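Local coordinates for vacuolar-sorting protein BRO1 (Saccharomyces cerevisiae, PDB 1ZB1) that helps sort cargo proteins into the intralumenal vesicles of multivesicular bodies and recruits the deubiquitinase Doa4 to endosomes, here represented by its Bro1 domain, at residues E19-K24 with L93-T98; K245-C250 with T295-F300; L252-S257 with Q285-S290. One frame throughout, in Å; residues are numbered along the deposited sequence.

Contact 1 of 3, residues E19-K24 with L93-T98; sequences EKLDWK and LKMDFT
Leu21 packs against Met95, Asp96 and Phe97 and shows how one branched side chain can serve several neighbours at once. Its CG, anti to the backbone N (chi1 -174°), is swung toward segment 93-98, and the branch there, turned by chi2 (78°), parts the methyls: CD1 packs on the backbone of the turn, 3.4 Å from Asp96 O, while CD2 meets the Phe97 ring 3.6 Å from CE2. The same CD2 methyl lies over one face of the Trp23 indole. Met95 uses that ring as well. Bent at both chi2 and chi3, its chain crosses the indole at about a right angle and sets CE over the six-membered ring, 4.0 Å from the centroid, in a CH-pi contact; SD stands obliquely to the ring, giving a Met-aromatic pair. Trp23 CZ2 in turn reaches the edge of Phe97, near the plane of that ring. Outside the two segments, the indole NE1 is hydrogen-bonded to Tyr75 OH, and helix 118-139 packs against Phe97.

Toward Glu19 the contact becomes polar. Glu19 N donates to Thr98 O over 3.1 Å, fairly straight at 159°, and one water joins Glu19 O to Thr98 N, accepting from the latter. The extended Glu19 side chain passes obliquely across the Thr98 methyl, with CD 3.7 Å from CG2, before OE1 forms a salt bridge with Lys112. Thr98 OG1 donates back to Asp96 O from above the carbonyl plane, and also pairs with Thr114. Asp96 is the centre of an inverse gamma turn leading into strand 97-100. The two chains run nearly antiparallel, and the whole joins the lead-in of helix 23-34, N-capped by Asp22, whose OD2 accepts from Lys25 N, to the small two-stranded antiparallel sheet of the largely helical Bro1 domain.

Contact 2 of 3, residues K245-C250 with T295-F300; sequences KTTVTC and TWLVEF
Leu297 and Trp296, neighbours in sequence, meet helix 242-269 in contrasting ways. Leu297 supplies the dry part. Its CD1 methyl is placed between two successive turns of the helix, 3.8 Å from Cys250 SG and 4.0 Å from Thr247 CG2. With chi1 at -175°, SG of Cys250 turns away from its own amide nitrogen and toward the leucine. Phe303, from helix 303-322, touches both Cys250 and Leu297 and continues this apolar patch.

Trp296 marks the wetter side. Thr246 OG1 lies in the plane of the indole at its edge, 3.4 Å from CD1, whereas Thr247 OG1 approaches CD1 obliquely. Two waters complete the join. One accepts from Trp296 NE1 at 2.9 Å and is hydrogen-bonded to Thr246 OG1; the other accepts from the backbone N of Trp296 at 2.8 Å and is hydrogen-bonded to Thr247 OG1. The two threonine hydroxyls are thus linked to the side-chain and main-chain N-H groups of a single residue through solvent. Lys243 adds a cation-pi contact to the indole, which is largely exposed.

Of the 226 Å² buried in total, Leu297 and Thr247 contribute the greatest shares. Here an irregular connection between helices 275-290 and 303-322 packs back across helix 242-269, an example of an interhelical loop fastened to the helical body of the Bro1 domain.

Contact 3 of 3, residues L252-S257 with Q285-S290; sequences LHFYKS and QQLISS
Gln286 and His253 bury more surface here than any other residues of the two helices, and they are joined by a hydrogen bond. His253 ND1 donates to Gln286 OE1 over 3.0 Å, with the N-H pointing almost straight at the oxygen (171°). The acceptor lies in the plane of the imidazole, but the donor is tilted from the plane of the amide. Both sides of the imidazole are covered: Ser289 CB packs over one face in a CH-pi contact, 3.9 Å from the centroid, and Leu252 CD1 sits over the centre of the opposite face. Donor bond and covered faces together limit how the ring can turn.

In Gln286, chi1 (-72°) sets CG against Lys256 CG at 3.5 Å, and the bend at chi2 brings OE1 back to the histidine. Its CB rests on Ser257 CB.

Leu287 comes third, with Ser257 almost equal to it as its partner: Ser257 OG is 3.6 Å from Leu287 CB. Farther along, Leu287 CD1 meets the edge of the Phe254 ring, the two side chains lying side by side and pointing the same way. Phe306 of helix 303-322 touches both Ser257 and Leu287. The axes of segments 252-257 and 285-290 come within 7.6 Å and run at 162°; helices 242-269 and 275-290 thus form a closely packed antiparallel helical hairpin within the Bro1 domain.

In the fold
Contacts 2 and 3 are neighbours, with centres 12 Å apart, and share helix 242-269; they touch where Cys250 SG packs on Ser290 O. Both segments of contact 3 fall in sequence between those of contact 2: the hairpin lies within the span that the later connection bridges when it returns to the earlier part of the same helix. Both segments of contact 1 precede the other four and lie on the opposite side of the chain's centre, the contact's centre 42 Å from that of contact 2 and 50 Å from that of contact 3. The three therefore sample distant regions of one elongated Bro1 domain, a part of the protein that may bind Snf7.

Contact 1 of 3, residues E19-K24 with L93-T98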
loop_
_atom_site.group_PDB
_atom_site.type_symbol
_atom_site.label_atom_id
_atom_site.label_comp_id
_atom_site.label_asym_id
_atom_site.label_seq_id
_atom_site.Cartn_x
_atom_site.Cartn_y
_atom_site.Cartn_z
ATOM N N GLU A 19 -7.296 0.428 22.871
ATOM C CA GLU A 19 -7.763 0.994 24.125
ATOM C C GLU A 19 -6.605 1.684 24.829
ATOM O O GLU A 19 -5.451 1.279 24.687
ATOM C CB GLU A 19 -8.348 -0.097 25.030
ATOM C CG GLU A 19 -9.649 -0.668 24.490
ATOM C CD GLU A 19 -10.398 -1.508 25.498
ATOM O OE1 GLU A 19 -11.561 -1.864 25.204
ATOM O OE2 GLU A 19 -9.831 -1.811 26.574
ATOM N N LYS A 20 -6.914 2.744 25.569
ATOM C CA LYS A 20 -5.890 3.465 26.306
ATOM C C LYS A 20 -5.192 2.486 27.253
ATOM O O LYS A 20 -5.842 1.772 28.013
ATOM C CB LYS A 20 -6.534 4.620 27.078
ATOM C CG LYS A 20 -5.750 5.115 28.285
ATOM C CD LYS A 20 -4.362 5.608 27.929
ATOM C CE LYS A 20 -3.629 6.044 29.202
ATOM N NZ LYS A 20 -2.216 6.412 28.970
ATOM N N LEU A 21 -3.868 2.441 27.184
ATOM C CA LEU A 21 -3.083 1.550 28.035
ATOM C C LEU A 21 -2.307 2.405 29.037
ATOM O O LEU A 21 -1.705 3.410 28.662
ATOM C CB LEU A 21 -2.104 0.752 27.175
ATOM C CG LEU A 21 -1.255 -0.353 27.805
ATOM C CD1 LEU A 21 -2.105 -1.607 27.998
ATOM C CD2 LEU A 21 -0.080 -0.670 26.882
ATOM N N ASP A 22 -2.316 2.016 30.305
ATOM C CA ASP A 22 -1.588 2.787 31.312
ATOM C C ASP A 22 -0.221 2.168 31.576
ATOM O O ASP A 22 -0.090 1.267 32.404
ATOM C CB ASP A 22 -2.393 2.859 32.617
ATOM C CG ASP A 22 -1.742 3.763 33.656
ATOM O OD1 ASP A 22 -2.405 4.099 34.657
ATOM O OD2 ASP A 22 -0.566 4.136 33.473
ATOM N N TRP A 23 0.799 2.654 30.867
ATOM C CA TRP A 23 2.151 2.136 31.043
ATOM C C TRP A 23 2.683 2.402 32.455
ATOM O O TRP A 23 3.428 1.591 32.991
ATOM C CB TRP A 23 3.116 2.746 30.014
ATOM C CG TRP A 23 3.302 1.918 28.763
ATOM C CD1 TRP A 23 2.801 2.183 27.521
ATOM C CD2 TRP A 23 4.059 0.707 28.640
ATOM N NE1 TRP A 23 3.205 1.211 26.625
ATOM C CE2 TRP A 23 3.976 0.295 27.287
ATOM C CE3 TRP A 23 4.801 -0.070 29.540
ATOM C CZ2 TRP A 23 4.609 -0.862 26.813
ATOM C CZ3 TRP A 23 5.433 -1.223 29.065
ATOM C CH2 TRP A 23 5.330 -1.603 27.714
ATOM N N LYS A 24 2.311 3.536 33.046
ATOM C CA LYS A 24 2.768 3.866 34.396
ATOM C C LYS A 24 2.261 2.831 35.399
ATOM O O LYS A 24 3.042 2.215 36.121
ATOM C CB LYS A 24 2.293 5.268 34.796
ATOM C CG LYS A 24 2.824 6.372 33.894
ATOM C CD LYS A 24 2.231 7.737 34.232
ATOM C CE LYS A 24 2.760 8.268 35.551
ATOM N NZ LYS A 24 2.218 9.624 35.869
ATOM N N LEU A 93 5.344 -9.057 31.528
ATOM C CA LEU A 93 4.919 -7.739 31.988
ATOM C C LEU A 93 3.403 -7.723 32.127
ATOM O O LEU A 93 2.843 -6.892 32.837
ATOM C CB LEU A 93 5.356 -6.651 30.997
ATOM C CG LEU A 93 6.861 -6.475 30.781
ATOM C CD1 LEU A 93 7.106 -5.342 29.780
ATOM C CD2 LEU A 93 7.542 -6.175 32.112
ATOM N N LYS A 94 2.742 -8.649 31.443
ATOM C CA LYS A 94 1.285 -8.739 31.488
ATOM C C LYS A 94 0.597 -7.427 31.120
ATOM O O LYS A 94 -0.389 -7.040 31.746
ATOM C CB LYS A 94 0.819 -9.178 32.881
ATOM C CG LYS A 94 1.377 -10.518 33.340
ATOM C CD LYS A 94 0.940 -11.655 32.426
ATOM C CE LYS A 94 1.554 -12.980 32.864
ATOM N NZ LYS A 94 1.175 -13.330 34.261
ATOM N N MET A 95 1.130 -6.731 30.120
ATOM C CA MET A 95 0.520 -5.487 29.672
ATOM C C MET A 95 -0.728 -5.893 28.898
ATOM O O MET A 95 -0.673 -6.801 28.066
ATOM C CB MET A 95 1.472 -4.720 28.752
ATOM C CG MET A 95 2.781 -4.310 29.413
ATOM S SD MET A 95 2.508 -3.353 30.904
ATOM C CE MET A 95 1.632 -1.928 30.245
ATOM N N ASP A 96 -1.851 -5.237 29.168
ATOM C CA ASP A 96 -3.085 -5.582 28.476
ATOM C C ASP A 96 -3.240 -4.890 27.120
ATOM O O ASP A 96 -4.150 -4.091 26.930
ATOM C CB ASP A 96 -4.305 -5.264 29.349
ATOM C CG ASP A 96 -4.433 -6.196 30.550
ATOM O OD1 ASP A 96 -4.052 -7.384 30.445
ATOM O OD2 ASP A 96 -4.939 -5.737 31.593
ATOM N N PHE A 97 -2.351 -5.213 26.186
ATOM C CA PHE A 97 -2.390 -4.656 24.833
ATOM C C PHE A 97 -3.732 -5.056 24.203
ATOM O O PHE A 97 -3.987 -6.247 23.962
ATOM C CB PHE A 97 -1.233 -5.230 24.007
ATOM C CG PHE A 97 0.140 -4.927 24.569
ATOM C CD1 PHE A 97 1.077 -5.944 24.734
ATOM C CD2 PHE A 97 0.518 -3.617 24.863
ATOM C CE1 PHE A 97 2.375 -5.666 25.181
ATOM C CE2 PHE A 97 1.811 -3.322 25.309
ATOM C CZ PHE A 97 2.742 -4.342 25.467
ATOM N N THR A 98 -4.575 -4.065 23.926
ATOM C CA THR A 98 -5.905 -4.319 23.375
ATOM C C THR A 98 -6.170 -3.603 22.050
ATOM O O THR A 98 -6.217 -2.366 21.995
ATOM C CB THR A 98 -6.982 -3.911 24.419
ATOM O OG1 THR A 98 -6.751 -4.633 25.639
ATOM C CG2 THR A 98 -8.392 -4.210 23.908
HETATM O O HOH W 1 -4.530 -1.326 24.939
HETATM O O HOH W 2 -8.455 -4.607 27.966
HETATM O O HOH W 3 -5.824 -1.442 27.743
#

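Contact 2 of 3, residues K245-C250 with T295-F300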
loop_
_atom_site.group_PDB
_atom_site.type_symbol
_atom_site.label_atom_id
_atom_site.label_comp_id
_atom_site.label_asym_id
_atom_site.label_seq_id
_atom_site.Cartn_x
_atom_site.Cartn_y
_atom_site.Cartn_z
ATOM N N LYS A 245 -13.055 -4.261 -5.365
ATOM C CA LYS A 245 -13.021 -5.317 -6.366
ATOM C C LYS A 245 -13.280 -4.833 -7.796
ATOM O O LYS A 245 -12.525 -5.156 -8.713
ATOM C CB LYS A 245 -14.026 -6.411 -6.000
ATOM C CG LYS A 245 -13.819 -7.718 -6.747
ATOM C CD LYS A 245 -14.791 -8.784 -6.267
ATOM C CE LYS A 245 -14.474 -10.131 -6.886
ATOM N NZ LYS A 245 -14.498 -10.053 -8.371
ATOM N N THR A 246 -14.338 -4.053 -7.987
ATOM C CA THR A 246 -14.672 -3.575 -9.323
ATOM C C THR A 246 -13.646 -2.597 -9.887
ATOM O O THR A 246 -13.361 -2.611 -11.081
ATOM C CB THR A 246 -16.072 -2.920 -9.351
ATOM O OG1 THR A 246 -16.088 -1.766 -8.502
ATOM C CG2 THR A 246 -17.120 -3.907 -8.859
ATOM N N THR A 247 -13.081 -1.758 -9.026
ATOM C CA THR A 247 -12.094 -0.779 -9.474
ATOM C C THR A 247 -10.759 -1.420 -9.870
ATOM O O THR A 247 -10.092 -0.963 -10.799
ATOM C CB THR A 247 -11.880 0.291 -8.390
ATOM O OG1 THR A 247 -13.093 1.038 -8.238
ATOM C CG2 THR A 247 -10.753 1.240 -8.769
ATOM N N VAL A 248 -10.375 -2.482 -9.173
ATOM C CA VAL A 248 -9.136 -3.180 -9.482
ATOM C C VAL A 248 -9.278 -3.824 -10.864
ATOM O O VAL A 248 -8.365 -3.769 -11.693
ATOM C CB VAL A 248 -8.836 -4.267 -8.415
ATOM C CG1 VAL A 248 -7.779 -5.236 -8.929
ATOM C CG2 VAL A 248 -8.350 -3.603 -7.126
ATOM N N THR A 249 -10.435 -4.427 -11.113
ATOM C CA THR A 249 -10.688 -5.071 -12.396
ATOM C C THR A 249 -10.697 -4.045 -13.531
ATOM O O THR A 249 -10.162 -4.296 -14.608
ATOM C CB THR A 249 -12.034 -5.828 -12.381
ATOM O OG1 THR A 249 -11.978 -6.867 -11.394
ATOM C CG2 THR A 249 -12.317 -6.444 -13.747
ATOM N N CYS A 250 -11.298 -2.891 -13.286
ATOM C CA CYS A 250 -11.349 -1.850 -14.300
ATOM C C CYS A 250 -9.924 -1.404 -14.650
ATOM O O CYS A 250 -9.543 -1.353 -15.827
ATOM C CB CYS A 250 -12.159 -0.660 -13.787
ATOM S SG CYS A 250 -12.413 0.645 -15.012
ATOM N N THR A 295 -17.675 1.896 -12.877
ATOM C CA THR A 295 -18.548 2.539 -11.895
ATOM C C THR A 295 -18.001 3.678 -11.016
ATOM O O THR A 295 -18.545 4.782 -11.033
ATOM C CB THR A 295 -19.190 1.476 -10.980
ATOM O OG1 THR A 295 -19.661 0.381 -11.782
ATOM C CG2 THR A 295 -20.366 2.078 -10.221
ATOM N N TRP A 296 -16.933 3.434 -10.260
ATOM C CA TRP A 296 -16.399 4.472 -9.370
ATOM C C TRP A 296 -15.353 5.415 -9.962
ATOM O O TRP A 296 -14.950 6.379 -9.310
ATOM C CB TRP A 296 -15.812 3.828 -8.103
ATOM C CG TRP A 296 -16.714 2.796 -7.500
ATOM C CD1 TRP A 296 -16.704 1.454 -7.750
ATOM C CD2 TRP A 296 -17.815 3.032 -6.615
ATOM N NE1 TRP A 296 -17.735 0.840 -7.080
ATOM C CE2 TRP A 296 -18.433 1.785 -6.376
ATOM C CE3 TRP A 296 -18.341 4.178 -6.003
ATOM C CZ2 TRP A 296 -19.556 1.649 -5.551
ATOM C CZ3 TRP A 296 -19.460 4.042 -5.178
ATOM C CH2 TRP A 296 -20.053 2.784 -4.962
ATOM N N LEU A 297 -14.930 5.155 -11.194
ATOM C CA LEU A 297 -13.900 5.971 -11.834
ATOM C C LEU A 297 -14.381 6.939 -12.910
ATOM O O LEU A 297 -13.581 7.706 -13.447
ATOM C CB LEU A 297 -12.847 5.059 -12.449
ATOM C CG LEU A 297 -12.058 4.161 -11.500
ATOM C CD1 LEU A 297 -11.402 3.052 -12.297
ATOM C CD2 LEU A 297 -11.031 4.978 -10.758
ATOM N N VAL A 298 -15.673 6.906 -13.231
ATOM C CA VAL A 298 -16.210 7.780 -14.274
ATOM C C VAL A 298 -15.798 9.241 -14.128
ATOM O O VAL A 298 -15.670 9.952 -15.122
ATOM C CB VAL A 298 -17.758 7.696 -14.352
ATOM C CG1 VAL A 298 -18.177 6.283 -14.726
ATOM C CG2 VAL A 298 -18.380 8.109 -13.028
ATOM N N GLU A 299 -15.577 9.693 -12.901
ATOM C CA GLU A 299 -15.178 11.080 -12.682
ATOM C C GLU A 299 -13.665 11.268 -12.618
ATOM O O GLU A 299 -13.181 12.390 -12.471
ATOM C CB GLU A 299 -15.807 11.618 -11.397
ATOM C CG GLU A 299 -17.315 11.789 -11.475
ATOM C CD GLU A 299 -17.887 12.409 -10.219
ATOM O OE1 GLU A 299 -17.427 13.506 -9.837
ATOM O OE2 GLU A 299 -18.797 11.801 -9.615
ATOM N N PHE A 300 -12.923 10.170 -12.739
ATOM C CA PHE A 300 -11.464 10.225 -12.678
ATOM C C PHE A 300 -10.801 9.941 -14.025
ATOM O O PHE A 300 -9.715 10.448 -14.309
ATOM C CB PHE A 300 -10.952 9.241 -11.620
ATOM C CG PHE A 300 -11.448 9.539 -10.229
ATOM C CD1 PHE A 300 -12.795 9.379 -9.904
ATOM C CD2 PHE A 300 -10.576 10.010 -9.251
ATOM C CE1 PHE A 300 -13.264 9.687 -8.627
ATOM C CE2 PHE A 300 -11.035 10.323 -7.970
ATOM C CZ PHE A 300 -12.380 10.162 -7.657
HETATM O O HOH W 4 -18.599 -1.860 -6.634
HETATM O O HOH W 5 -14.916 1.460 -10.652
#

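Contact 3 of 3, residues L252-S257 with Q285-S290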
loop_
_atom_site.group_PDB
_atom_site.type_symbol
_atom_site.label_atom_id
_atom_site.label_comp_id
_atom_site.label_asym_id
_atom_site.label_seq_id
_atom_site.Cartn_x
_atom_site.Cartn_y
_atom_site.Cartn_z
ATOM N N LEU A 252 -7.034 -2.943 -14.293
ATOM C CA LEU A 252 -6.215 -3.925 -14.998
ATOM C C LEU A 252 -6.485 -3.904 -16.505
ATOM O O LEU A 252 -5.546 -3.928 -17.300
ATOM C CB LEU A 252 -6.423 -5.325 -14.415
ATOM C CG LEU A 252 -7.544 -6.263 -14.842
ATOM C CD1 LEU A 252 -7.223 -6.883 -16.199
ATOM C CD2 LEU A 252 -7.667 -7.372 -13.794
ATOM N N HIS A 253 -7.754 -3.848 -16.904
ATOM C CA HIS A 253 -8.075 -3.791 -18.328
ATOM C C HIS A 253 -7.700 -2.429 -18.909
ATOM O O HIS A 253 -7.167 -2.345 -20.011
ATOM C CB HIS A 253 -9.569 -4.036 -18.571
ATOM C CG HIS A 253 -9.998 -5.446 -18.328
ATOM N ND1 HIS A 253 -9.499 -6.509 -19.050
ATOM C CD2 HIS A 253 -10.877 -5.970 -17.443
ATOM C CE1 HIS A 253 -10.053 -7.628 -18.619
ATOM N NE2 HIS A 253 -10.894 -7.329 -17.645
ATOM N N PHE A 254 -7.975 -1.362 -18.166
ATOM C CA PHE A 254 -7.665 -0.019 -18.652
ATOM C C PHE A 254 -6.180 0.204 -18.927
ATOM O O PHE A 254 -5.811 0.813 -19.936
ATOM C CB PHE A 254 -8.135 1.047 -17.668
ATOM C CG PHE A 254 -7.854 2.448 -18.129
ATOM C CD1 PHE A 254 -8.575 3.003 -19.179
ATOM C CD2 PHE A 254 -6.844 3.202 -17.538
ATOM C CE1 PHE A 254 -8.297 4.289 -19.638
ATOM C CE2 PHE A 254 -6.555 4.488 -17.987
ATOM C CZ PHE A 254 -7.284 5.034 -19.041
ATOM N N TYR A 255 -5.322 -0.270 -18.029
ATOM C CA TYR A 255 -3.898 -0.079 -18.234
ATOM C C TYR A 255 -3.352 -1.010 -19.309
ATOM O O TYR A 255 -2.382 -0.680 -19.989
ATOM C CB TYR A 255 -3.158 -0.195 -16.894
ATOM C CG TYR A 255 -3.340 1.081 -16.095
ATOM C CD1 TYR A 255 -2.824 2.289 -16.567
ATOM C CD2 TYR A 255 -4.104 1.109 -14.926
ATOM C CE1 TYR A 255 -3.069 3.493 -15.905
ATOM C CE2 TYR A 255 -4.353 2.311 -14.257
ATOM C CZ TYR A 255 -3.836 3.497 -14.755
ATOM O OH TYR A 255 -4.097 4.696 -14.124
ATOM N N LYS A 256 -3.991 -2.158 -19.487
ATOM C CA LYS A 256 -3.568 -3.071 -20.541
ATOM C C LYS A 256 -3.879 -2.363 -21.868
ATOM O O LYS A 256 -3.097 -2.418 -22.818
ATOM C CB LYS A 256 -4.343 -4.386 -20.460
ATOM C CG LYS A 256 -4.075 -5.321 -21.621
ATOM C CD LYS A 256 -3.383 -6.594 -21.178
ATOM C CE LYS A 256 -4.260 -7.418 -20.244
ATOM N NZ LYS A 256 -3.607 -8.713 -19.907
ATOM N N SER A 257 -5.025 -1.691 -21.914
ATOM C CA SER A 257 -5.448 -0.952 -23.101
ATOM C C SER A 257 -4.478 0.188 -23.397
ATOM O O SER A 257 -4.052 0.374 -24.539
ATOM C CB SER A 257 -6.851 -0.368 -22.899
ATOM O OG SER A 257 -7.195 0.514 -23.960
ATOM N N GLN A 285 -10.311 -3.406 -27.625
ATOM C CA GLN A 285 -10.912 -4.569 -26.980
ATOM C C GLN A 285 -10.812 -4.430 -25.460
ATOM O O GLN A 285 -11.810 -4.509 -24.747
ATOM C CB GLN A 285 -10.194 -5.849 -27.419
ATOM C CG GLN A 285 -10.395 -6.227 -28.882
ATOM C CD GLN A 285 -9.526 -7.405 -29.303
ATOM O OE1 GLN A 285 -9.481 -8.432 -28.626
ATOM N NE2 GLN A 285 -8.831 -7.259 -30.429
ATOM N N GLN A 286 -9.589 -4.220 -24.979
ATOM C CA GLN A 286 -9.333 -4.073 -23.556
ATOM C C GLN A 286 -10.095 -2.911 -22.935
ATOM O O GLN A 286 -10.633 -3.037 -21.836
ATOM C CB GLN A 286 -7.834 -3.912 -23.314
ATOM C CG GLN A 286 -7.058 -5.197 -23.523
ATOM C CD GLN A 286 -7.559 -6.317 -22.628
ATOM O OE1 GLN A 286 -7.677 -6.149 -21.410
ATOM N NE2 GLN A 286 -7.850 -7.465 -23.223
ATOM N N LEU A 287 -10.145 -1.777 -23.628
ATOM C CA LEU A 287 -10.870 -0.630 -23.098
ATOM C C LEU A 287 -12.345 -0.995 -22.924
ATOM O O LEU A 287 -12.969 -0.649 -21.918
ATOM C CB LEU A 287 -10.749 0.574 -24.032
ATOM C CG LEU A 287 -11.575 1.786 -23.597
ATOM C CD1 LEU A 287 -11.076 2.290 -22.258
ATOM C CD2 LEU A 287 -11.479 2.888 -24.647
ATOM N N ILE A 288 -12.905 -1.691 -23.907
ATOM C CA ILE A 288 -14.305 -2.095 -23.816
ATOM C C ILE A 288 -14.486 -3.058 -22.638
ATOM O O ILE A 288 -15.469 -2.970 -21.904
ATOM C CB ILE A 288 -14.788 -2.759 -25.130
ATOM C CG1 ILE A 288 -14.849 -1.710 -26.244
ATOM C CG2 ILE A 288 -16.174 -3.374 -24.933
ATOM C CD1 ILE A 288 -15.098 -2.283 -27.631
ATOM N N SER A 289 -13.527 -3.962 -22.450
ATOM C CA SER A 289 -13.583 -4.922 -21.347
ATOM C C SER A 289 -13.636 -4.246 -19.970
ATOM O O SER A 289 -14.192 -4.803 -19.023
ATOM C CB SER A 289 -12.365 -5.855 -21.385
ATOM O OG SER A 289 -12.445 -6.792 -22.440
ATOM N N SER A 290 -13.063 -3.050 -19.863
ATOM C CA SER A 290 -13.024 -2.331 -18.592
ATOM C C SER A 290 -14.305 -1.581 -18.259
ATOM O O SER A 290 -14.591 -1.308 -17.091
ATOM C CB SER A 290 -11.879 -1.318 -18.593
ATOM O OG SER A 290 -12.229 -0.165 -19.346
#